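Local coordinates for protein tapirin (Caldicellulosiruptor kristjanssonii, PDB 6N2B) that probably binds cellulose through its C-terminal beta-helix domain, which carries a calcium site and belongs to a predicted membrane-attached cell-adhesion protein, at residues 276-281 with 287-292; 487-492 with 525-530; 512-517 with 544-549. All coordinates share one frame; numbering follows the deposited sequence.

Interaction 1 of 3, residues 276-281 with 287-292; sequences LVFNGA and NTLNAN
Phe278 and Ala281 hold the carboxamide of Asn287 between them. The methyl CB of Ala281 stands over one face of the amide, about equally far from Asn287 CG, OD1 and ND2 at 3.7 Å. On the opposite side of the amide plane comes CD2 of Phe278, 3.7 Å from Asn287 ND2. Seen from the ring, that nitrogen sits at an edge, near the ring plane, and the ring and amide planes are turned 50° apart. Ring and amide pass one another running opposite ways. Both have CG beside the backbone N and anti to the carbonyl carbon (chi1 -75° in Phe278, -56° in Asn287), which swings each group into the space between the strands. Farther along the ring, Phe278 CZ meets Leu289 CB obliquely at 4.3 Å, and Tyr309 makes an edge-to-face contact with the same ring. A water accepts from Gly280 N at 3.2 Å and, weakly, from Asn287 ND2 at 3.3 Å, bridging the turn to the amide. The stronger polar partners lie in adjacent coils: Asn262 ND2 bonds to Asn287 OD1, and Asn287 ND2 bonds to Tyr309 OH. This side-chain bond between asparagines of successive coils resembles a step of the asparagine ladders of parallel beta-helices. It is a worked case of how a solenoid buries an amide: both polar atoms are satisfied, carbon packs the faces, and hydrogen bonds probably fix the rotation.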
loop_
_atom_site.group_PDB
_atom_site.type_symbol
_atom_site.label_atom_id
_atom_site.label_comp_id
_atom_site.label_asym_id
_atom_site.label_seq_id
_atom_site.Cartn_x
_atom_site.Cartn_y
_atom_site.Cartn_z
ATOM N N LEU A 276 -6.540 -5.884 -7.629
ATOM C CA LEU A 276 -6.054 -6.120 -6.272
ATOM C C LEU A 276 -6.438 -7.537 -5.870
ATOM O O LEU A 276 -7.572 -7.965 -6.103
ATOM C CB LEU A 276 -6.633 -5.101 -5.279
ATOM C CG LEU A 276 -6.502 -5.347 -3.771
ATOM C CD1 LEU A 276 -5.039 -5.552 -3.376
ATOM C CD2 LEU A 276 -7.107 -4.182 -2.991
ATOM N N VAL A 277 -5.498 -8.277 -5.297
ATOM C CA VAL A 277 -5.740 -9.676 -4.978
ATOM C C VAL A 277 -5.153 -9.967 -3.608
ATOM O O VAL A 277 -3.935 -9.887 -3.424
ATOM C CB VAL A 277 -5.137 -10.631 -6.027
ATOM C CG1 VAL A 277 -5.479 -12.066 -5.700
ATOM C CG2 VAL A 277 -5.646 -10.293 -7.408
ATOM N N PHE A 278 -6.010 -10.296 -2.648
ATOM C CA PHE A 278 -5.579 -10.974 -1.432
ATOM C C PHE A 278 -5.643 -12.468 -1.703
ATOM O O PHE A 278 -6.727 -13.023 -1.887
ATOM C CB PHE A 278 -6.454 -10.600 -0.249
ATOM C CG PHE A 278 -6.178 -9.247 0.285
ATOM C CD1 PHE A 278 -6.718 -8.133 -0.322
ATOM C CD2 PHE A 278 -5.372 -9.081 1.401
ATOM C CE1 PHE A 278 -6.464 -6.872 0.173
ATOM C CE2 PHE A 278 -5.121 -7.823 1.903
ATOM C CZ PHE A 278 -5.673 -6.716 1.286
ATOM N N ASN A 279 -4.486 -13.121 -1.724
ATOM C CA ASN A 279 -4.427 -14.461 -2.287
ATOM C C ASN A 279 -4.962 -15.533 -1.348
ATOM O O ASN A 279 -5.477 -16.554 -1.816
ATOM C CB ASN A 279 -2.999 -14.786 -2.680
ATOM C CG ASN A 279 -2.931 -15.472 -4.001
ATOM O OD1 ASN A 279 -3.202 -14.858 -5.034
ATOM N ND2 ASN A 279 -2.588 -16.760 -3.990
ATOM N N GLY A 280 -4.841 -15.336 -0.042
ATOM C CA GLY A 280 -5.343 -16.324 0.887
ATOM C C GLY A 280 -4.562 -16.456 2.176
ATOM O O GLY A 280 -3.338 -16.615 2.177
ATOM N N ALA A 281 -5.281 -16.424 3.291
ATOM C CA ALA A 281 -4.684 -16.526 4.604
ATOM C C ALA A 281 -5.154 -17.784 5.323
ATOM O O ALA A 281 -6.311 -18.190 5.171
ATOM C CB ALA A 281 -5.035 -15.299 5.455
ATOM N N ASN A 287 -5.823 -12.269 7.323
ATOM C CA ASN A 287 -5.626 -10.897 6.889
ATOM C C ASN A 287 -6.675 -9.994 7.517
ATOM O O ASN A 287 -7.748 -10.444 7.925
ATOM C CB ASN A 287 -5.726 -10.765 5.364
ATOM C CG ASN A 287 -4.762 -11.672 4.614
ATOM O OD1 ASN A 287 -3.631 -11.924 5.053
ATOM N ND2 ASN A 287 -5.207 -12.156 3.466
ATOM N N THR A 288 -6.356 -8.702 7.597
ATOM C CA THR A 288 -7.371 -7.684 7.828
ATOM C C THR A 288 -7.105 -6.514 6.894
ATOM O O THR A 288 -5.950 -6.176 6.630
ATOM C CB THR A 288 -7.417 -7.189 9.295
ATOM O OG1 THR A 288 -6.147 -6.673 9.685
ATOM C CG2 THR A 288 -7.785 -8.309 10.237
ATOM N N LEU A 289 -8.178 -5.905 6.397
ATOM C CA LEU A 289 -8.119 -4.649 5.662
ATOM C C LEU A 289 -9.170 -3.706 6.228
ATOM O O LEU A 289 -10.339 -4.075 6.323
ATOM C CB LEU A 289 -8.362 -4.873 4.163
ATOM C CG LEU A 289 -8.696 -3.607 3.365
ATOM C CD1 LEU A 289 -7.473 -2.721 3.195
ATOM C CD2 LEU A 289 -9.285 -3.973 2.022
ATOM N N ASN A 290 -8.755 -2.508 6.637
ATOM C CA ASN A 290 -9.667 -1.430 7.029
ATOM C C ASN A 290 -9.319 -0.236 6.164
ATOM O O ASN A 290 -8.263 0.382 6.348
ATOM C CB ASN A 290 -9.541 -1.041 8.499
ATOM C CG ASN A 290 -9.953 -2.138 9.431
ATOM O OD1 ASN A 290 -9.219 -3.114 9.632
ATOM N ND2 ASN A 290 -11.136 -1.987 10.029
ATOM N N ALA A 291 -10.186 0.087 5.223
ATOM C CA ALA A 291 -9.881 1.144 4.282
ATOM C C ALA A 291 -11.056 2.093 4.201
ATOM O O ALA A 291 -12.215 1.690 4.319
ATOM C CB ALA A 291 -9.542 0.598 2.894
ATOM N N ASN A 292 -10.735 3.366 4.026
ATOM C CA ASN A 292 -11.769 4.380 3.889
ATOM C C ASN A 292 -12.408 4.290 2.506
ATOM O O ASN A 292 -13.564 3.883 2.368
ATOM C CB ASN A 292 -11.164 5.757 4.156
ATOM C CG ASN A 292 -12.193 6.851 4.143
ATOM O OD1 ASN A 292 -13.391 6.586 4.247
ATOM N ND2 ASN A 292 -11.743 8.091 4.001
HETATM O O HOH W 1 -2.918 -13.178 1.248
#

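Interaction 2 of 3, residues 487-492 with 525-530; sequences ITFSNP and AGIELI
Phe489 and Ile527 make the aromatic part of a purely apolar contact, in which a few carbon atoms join strand 487-489 and the turn after it to strand 526-531 and the residue before it. The methyl CD1 of Ile527 reaches the edge of the Phe489 ring, near its plane, 4.1 Å from CD2. The isoleucine comes in roughly perpendicular to the phenylalanine, with CD1 at the end of its longer branch as the touching atom. In Ile527, CG1 lies anti to the carbonyl carbon and chi2 is -82°, a bend that brings CD1 up to the ring edge although the side chain does not set out in that direction. From within its own strand, Ile487 CG2 sits over one face of the Phe489 ring, nearer the rim than the centre, 3.6 Å from the plane. The second kind of contact is aliphatic. Pro492 CG, at the projecting corner of the pyrrolidine ring, meets the methyl CB of Ala525 at 4.0 Å.

Strand 487-489 is the middle member of a short parallel sheet, between 457-458 and 520-522, whereas strand 526-531 runs parallel between 504-508 and 221-224. Ile522 touches Phe489, Pro492 and Ile527, and Leu505 packs on Phe489 and Pro492, consistent with the apolar interior between the walls of a beta-helix-type domain. Close by, Asp459 at the start of helix 459-470 accepts a bond from the Asn491 backbone N.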
loop_
_atom_site.group_PDB
_atom_site.type_symbol
_atom_site.label_atom_id
_atom_site.label_comp_id
_atom_site.label_asym_id
_atom_site.label_seq_id
_atom_site.Cartn_x
_atom_site.Cartn_y
_atom_site.Cartn_z
ATOM N N ILE A 487 17.539 -2.817 -2.215
ATOM C CA ILE A 487 18.112 -2.588 -0.900
ATOM C C ILE A 487 18.246 -3.947 -0.232
ATOM O O ILE A 487 17.294 -4.737 -0.235
ATOM C CB ILE A 487 17.238 -1.629 -0.078
ATOM C CG1 ILE A 487 17.332 -0.221 -0.673
ATOM C CG2 ILE A 487 17.616 -1.663 1.384
ATOM C CD1 ILE A 487 16.424 0.775 -0.018
ATOM N N THR A 488 19.435 -4.241 0.297
ATOM C CA THR A 488 19.711 -5.560 0.855
ATOM C C THR A 488 20.386 -5.413 2.204
ATOM O O THR A 488 21.468 -4.834 2.295
ATOM C CB THR A 488 20.598 -6.398 -0.063
ATOM O OG1 THR A 488 19.925 -6.639 -1.304
ATOM C CG2 THR A 488 20.878 -7.721 0.602
ATOM N N PHE A 489 19.772 -5.965 3.239
ATOM C CA PHE A 489 20.354 -5.988 4.565
ATOM C C PHE A 489 20.737 -7.441 4.844
ATOM O O PHE A 489 19.915 -8.247 5.281
ATOM C CB PHE A 489 19.377 -5.424 5.567
ATOM C CG PHE A 489 19.043 -3.971 5.332
ATOM C CD1 PHE A 489 20.040 -3.059 5.003
ATOM C CD2 PHE A 489 17.734 -3.515 5.424
ATOM C CE1 PHE A 489 19.734 -1.717 4.781
ATOM C CE2 PHE A 489 17.421 -2.179 5.218
ATOM C CZ PHE A 489 18.417 -1.280 4.897
ATOM N N SER A 490 22.003 -7.767 4.560
ATOM C CA SER A 490 22.513 -9.134 4.662
ATOM C C SER A 490 22.801 -9.560 6.088
ATOM O O SER A 490 22.872 -10.766 6.365
ATOM C CB SER A 490 23.805 -9.287 3.849
ATOM O OG SER A 490 23.518 -9.771 2.549
ATOM N N ASN A 491 22.979 -8.603 6.971
ATOM C CA ASN A 491 23.388 -8.796 8.342
ATOM C C ASN A 491 22.770 -7.683 9.183
ATOM O O ASN A 491 23.491 -6.911 9.829
ATOM C CB ASN A 491 24.912 -8.794 8.423
ATOM C CG ASN A 491 25.427 -9.730 9.481
ATOM O OD1 ASN A 491 24.651 -10.454 10.110
ATOM N ND2 ASN A 491 26.741 -9.725 9.697
ATOM N N PRO A 492 21.442 -7.568 9.202
ATOM C CA PRO A 492 20.820 -6.380 9.817
ATOM C C PRO A 492 21.224 -6.107 11.266
ATOM O O PRO A 492 21.166 -4.944 11.684
ATOM C CB PRO A 492 19.315 -6.674 9.705
ATOM C CG PRO A 492 19.211 -8.140 9.427
ATOM C CD PRO A 492 20.438 -8.503 8.663
ATOM N N ALA A 525 15.288 -10.855 10.118
ATOM C CA ALA A 525 14.682 -9.734 10.834
ATOM C C ALA A 525 13.604 -9.092 9.970
ATOM O O ALA A 525 13.639 -9.184 8.743
ATOM C CB ALA A 525 15.727 -8.683 11.235
ATOM N N GLY A 526 12.641 -8.456 10.626
ATOM C CA GLY A 526 11.650 -7.665 9.939
ATOM C C GLY A 526 11.991 -6.181 9.908
ATOM O O GLY A 526 12.844 -5.699 10.644
ATOM N N ILE A 527 11.320 -5.457 9.019
ATOM C CA ILE A 527 11.460 -4.010 8.908
ATOM C C ILE A 527 10.239 -3.364 9.540
ATOM O O ILE A 527 9.106 -3.779 9.281
ATOM C CB ILE A 527 11.593 -3.571 7.442
ATOM C CG1 ILE A 527 12.599 -4.452 6.708
ATOM C CG2 ILE A 527 11.940 -2.095 7.362
ATOM C CD1 ILE A 527 14.002 -4.064 6.899
ATOM N N GLU A 528 10.462 -2.351 10.354
ATOM C CA GLU A 528 9.406 -1.469 10.828
ATOM C C GLU A 528 9.782 -0.096 10.295
ATOM O O GLU A 528 10.651 0.566 10.866
ATOM C CB GLU A 528 9.316 -1.497 12.349
ATOM C CG GLU A 528 8.590 -0.315 13.008
ATOM C CD GLU A 528 7.139 -0.623 13.328
ATOM O OE1 GLU A 528 6.808 -1.835 13.471
ATOM O OE2 GLU A 528 6.336 0.344 13.424
ATOM N N LEU A 529 9.166 0.316 9.186
ATOM C CA LEU A 529 9.435 1.617 8.572
ATOM C C LEU A 529 8.416 2.630 9.087
ATOM O O LEU A 529 7.234 2.572 8.733
ATOM C CB LEU A 529 9.376 1.527 7.051
ATOM C CG LEU A 529 9.340 2.866 6.303
ATOM C CD1 LEU A 529 10.624 3.614 6.536
ATOM C CD2 LEU A 529 9.157 2.671 4.822
ATOM N N ILE A 530 8.863 3.561 9.916
ATOM C CA ILE A 530 7.986 4.572 10.502
ATOM C C ILE A 530 8.152 5.854 9.699
ATOM O O ILE A 530 9.213 6.483 9.741
ATOM C CB ILE A 530 8.304 4.808 11.988
ATOM C CG1 ILE A 530 8.361 3.489 12.752
ATOM C CG2 ILE A 530 7.295 5.754 12.612
ATOM C CD1 ILE A 530 8.364 3.681 14.259
#

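Interaction 3 of 3, residues 512-517 with 544-549; sequences ITLGST and STLNYI
Leu546 carries most of this contact, burying about twice the surface that Leu514 does and more than three times that of Ile512. Its two methyls divide the work. CD2 goes to the fork of Leu514, 3.7 Å from CD1 and 4.0 Å from CD2, while CD1 approaches Ile512 CG2 more loosely at 4.5 Å. The two leucines meet at a slant, branch to branch. A chi1 of -55° in Leu546 sets CG on the side of its own backbone N, and from there the fork of the side chain meets that of Leu514. Ile512 and Leu514, two residues apart, turn the same way and together receive Leu546. Ile542, one turn earlier in the helix, also packs on Ile512, and Leu426 from a loop adds to Leu514.

Asn547 is the first residue to leave helical angles, with positive phi, and its N bonds back to Ser544 O at 3.3 Å in a Schellman motif. Strand 510-513, which leads into Leu514, runs parallel between 478-483 and 207-211. The contact is therefore a compact illustration of helix-on-sheet packing, with the last turn of helix 536-546 laid by its apolar side against the end of strand 510-513 and the turn that follows, in the beta-helix domain.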
loop_
_atom_site.group_PDB
_atom_site.type_symbol
_atom_site.label_atom_id
_atom_site.label_comp_id
_atom_site.label_asym_id
_atom_site.label_seq_id
_atom_site.Cartn_x
_atom_site.Cartn_y
_atom_site.Cartn_z
ATOM N N ILE A 512 12.687 5.923 -1.182
ATOM C CA ILE A 512 12.360 6.271 -2.556
ATOM C C ILE A 512 13.147 5.350 -3.471
ATOM O O ILE A 512 14.378 5.285 -3.400
ATOM C CB ILE A 512 12.695 7.733 -2.871
ATOM C CG1 ILE A 512 11.759 8.684 -2.127
ATOM C CG2 ILE A 512 12.694 7.934 -4.380
ATOM C CD1 ILE A 512 12.428 9.980 -1.701
ATOM N N THR A 513 12.454 4.640 -4.331
ATOM C CA THR A 513 13.097 3.678 -5.204
ATOM C C THR A 513 12.778 4.060 -6.638
ATOM O O THR A 513 11.644 4.433 -6.952
ATOM C CB THR A 513 12.629 2.256 -4.892
ATOM O OG1 THR A 513 11.310 2.064 -5.422
ATOM C CG2 THR A 513 12.602 2.029 -3.373
ATOM N N LEU A 514 13.787 3.989 -7.501
ATOM C CA LEU A 514 13.682 4.550 -8.832
ATOM C C LEU A 514 13.853 3.530 -9.936
ATOM O O LEU A 514 13.589 3.858 -11.096
ATOM C CB LEU A 514 14.717 5.670 -9.011
ATOM C CG LEU A 514 14.569 6.768 -7.956
ATOM C CD1 LEU A 514 15.858 7.524 -7.734
ATOM C CD2 LEU A 514 13.483 7.715 -8.372
ATOM N N GLY A 515 14.267 2.315 -9.620
ATOM C CA GLY A 515 14.392 1.306 -10.640
ATOM C C GLY A 515 13.056 0.751 -11.072
ATOM O O GLY A 515 12.059 0.832 -10.344
ATOM N N SER A 516 13.060 0.178 -12.283
ATOM C CA SER A 516 11.879 -0.504 -12.810
ATOM C C SER A 516 11.357 -1.548 -11.831
ATOM O O SER A 516 10.144 -1.676 -11.623
ATOM C CB SER A 516 12.209 -1.160 -14.150
ATOM O OG SER A 516 12.804 -0.219 -15.028
ATOM N N THR A 517 12.261 -2.304 -11.226
ATOM C CA THR A 517 11.917 -3.305 -10.236
ATOM C C THR A 517 12.662 -2.986 -8.944
ATOM O O THR A 517 13.750 -2.403 -8.967
ATOM C CB THR A 517 12.263 -4.699 -10.765
ATOM O OG1 THR A 517 11.441 -5.682 -10.123
ATOM C CG2 THR A 517 13.754 -5.018 -10.550
ATOM N N SER A 544 16.508 18.544 -5.626
ATOM C CA SER A 544 17.601 18.796 -6.554
ATOM C C SER A 544 18.004 17.520 -7.289
ATOM O O SER A 544 18.116 17.512 -8.516
ATOM C CB SER A 544 18.771 19.401 -5.791
ATOM O OG SER A 544 19.980 19.212 -6.491
ATOM N N THR A 545 18.186 16.419 -6.556
ATOM C CA THR A 545 18.699 15.181 -7.145
ATOM C C THR A 545 17.753 14.609 -8.208
ATOM O O THR A 545 18.187 14.184 -9.287
ATOM C CB THR A 545 18.934 14.166 -6.027
ATOM O OG1 THR A 545 20.053 14.582 -5.245
ATOM C CG2 THR A 545 19.204 12.788 -6.574
ATOM N N LEU A 546 16.456 14.568 -7.913
ATOM C CA LEU A 546 15.473 14.020 -8.843
ATOM C C LEU A 546 14.916 15.047 -9.817
ATOM O O LEU A 546 14.096 14.674 -10.667
ATOM C CB LEU A 546 14.294 13.403 -8.079
ATOM C CG LEU A 546 14.611 12.345 -7.031
ATOM C CD1 LEU A 546 13.323 11.889 -6.328
ATOM C CD2 LEU A 546 15.375 11.177 -7.682
ATOM N N ASN A 547 15.310 16.319 -9.706
ATOM C CA ASN A 547 14.749 17.388 -10.522
ATOM C C ASN A 547 13.229 17.358 -10.394
ATOM O O ASN A 547 12.480 17.171 -11.355
ATOM C CB ASN A 547 15.218 17.260 -11.973
ATOM C CG ASN A 547 15.031 18.539 -12.779
ATOM O OD1 ASN A 547 14.767 19.609 -12.230
ATOM N ND2 ASN A 547 15.175 18.424 -14.099
ATOM N N TYR A 548 12.798 17.492 -9.145
ATOM C CA TYR A 548 11.416 17.273 -8.748
ATOM C C TYR A 548 10.691 18.604 -8.716
ATOM O O TYR A 548 11.216 19.576 -8.174
ATOM C CB TYR A 548 11.339 16.619 -7.369
ATOM C CG TYR A 548 9.913 16.406 -6.905
ATOM C CD1 TYR A 548 9.035 15.600 -7.628
ATOM C CD2 TYR A 548 9.439 17.028 -5.751
ATOM C CE1 TYR A 548 7.730 15.413 -7.198
ATOM C CE2 TYR A 548 8.136 16.851 -5.318
ATOM C CZ TYR A 548 7.287 16.044 -6.042
ATOM O OH TYR A 548 5.991 15.868 -5.612
ATOM N N ILE A 549 9.493 18.645 -9.286
ATOM C CA ILE A 549 8.641 19.828 -9.254
ATOM C C ILE A 549 7.349 19.477 -8.524
ATOM O O ILE A 549 6.462 18.823 -9.079
ATOM C CB ILE A 549 8.347 20.364 -10.667
ATOM C CG1 ILE A 549 9.636 20.597 -11.441
ATOM C CG2 ILE A 549 7.563 21.661 -10.576
ATOM C CD1 ILE A 549 9.608 20.106 -12.853
#

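How the interactions relate
From the N terminus, interaction 1 comes first and is local: it closes the short loop between strands 275-278 and 287-291, joining two faces of the beta-helix within the earlier coils. It is complete long before the others open, and lies about 14 Å from interaction 2 and 17 Å from interaction 3 at the nearest atoms. Those two cross, because their segments alternate as 487-492, 512-517, 525-530 and 544-549. Interaction 2 joins a short three-stranded sheet to strand 526-531; the chain then enters helix 536-546, whose end returns to strand 510-513 in interaction 3. They come within about 5 Å without touching and interlock the C-terminal strands with the closing helix.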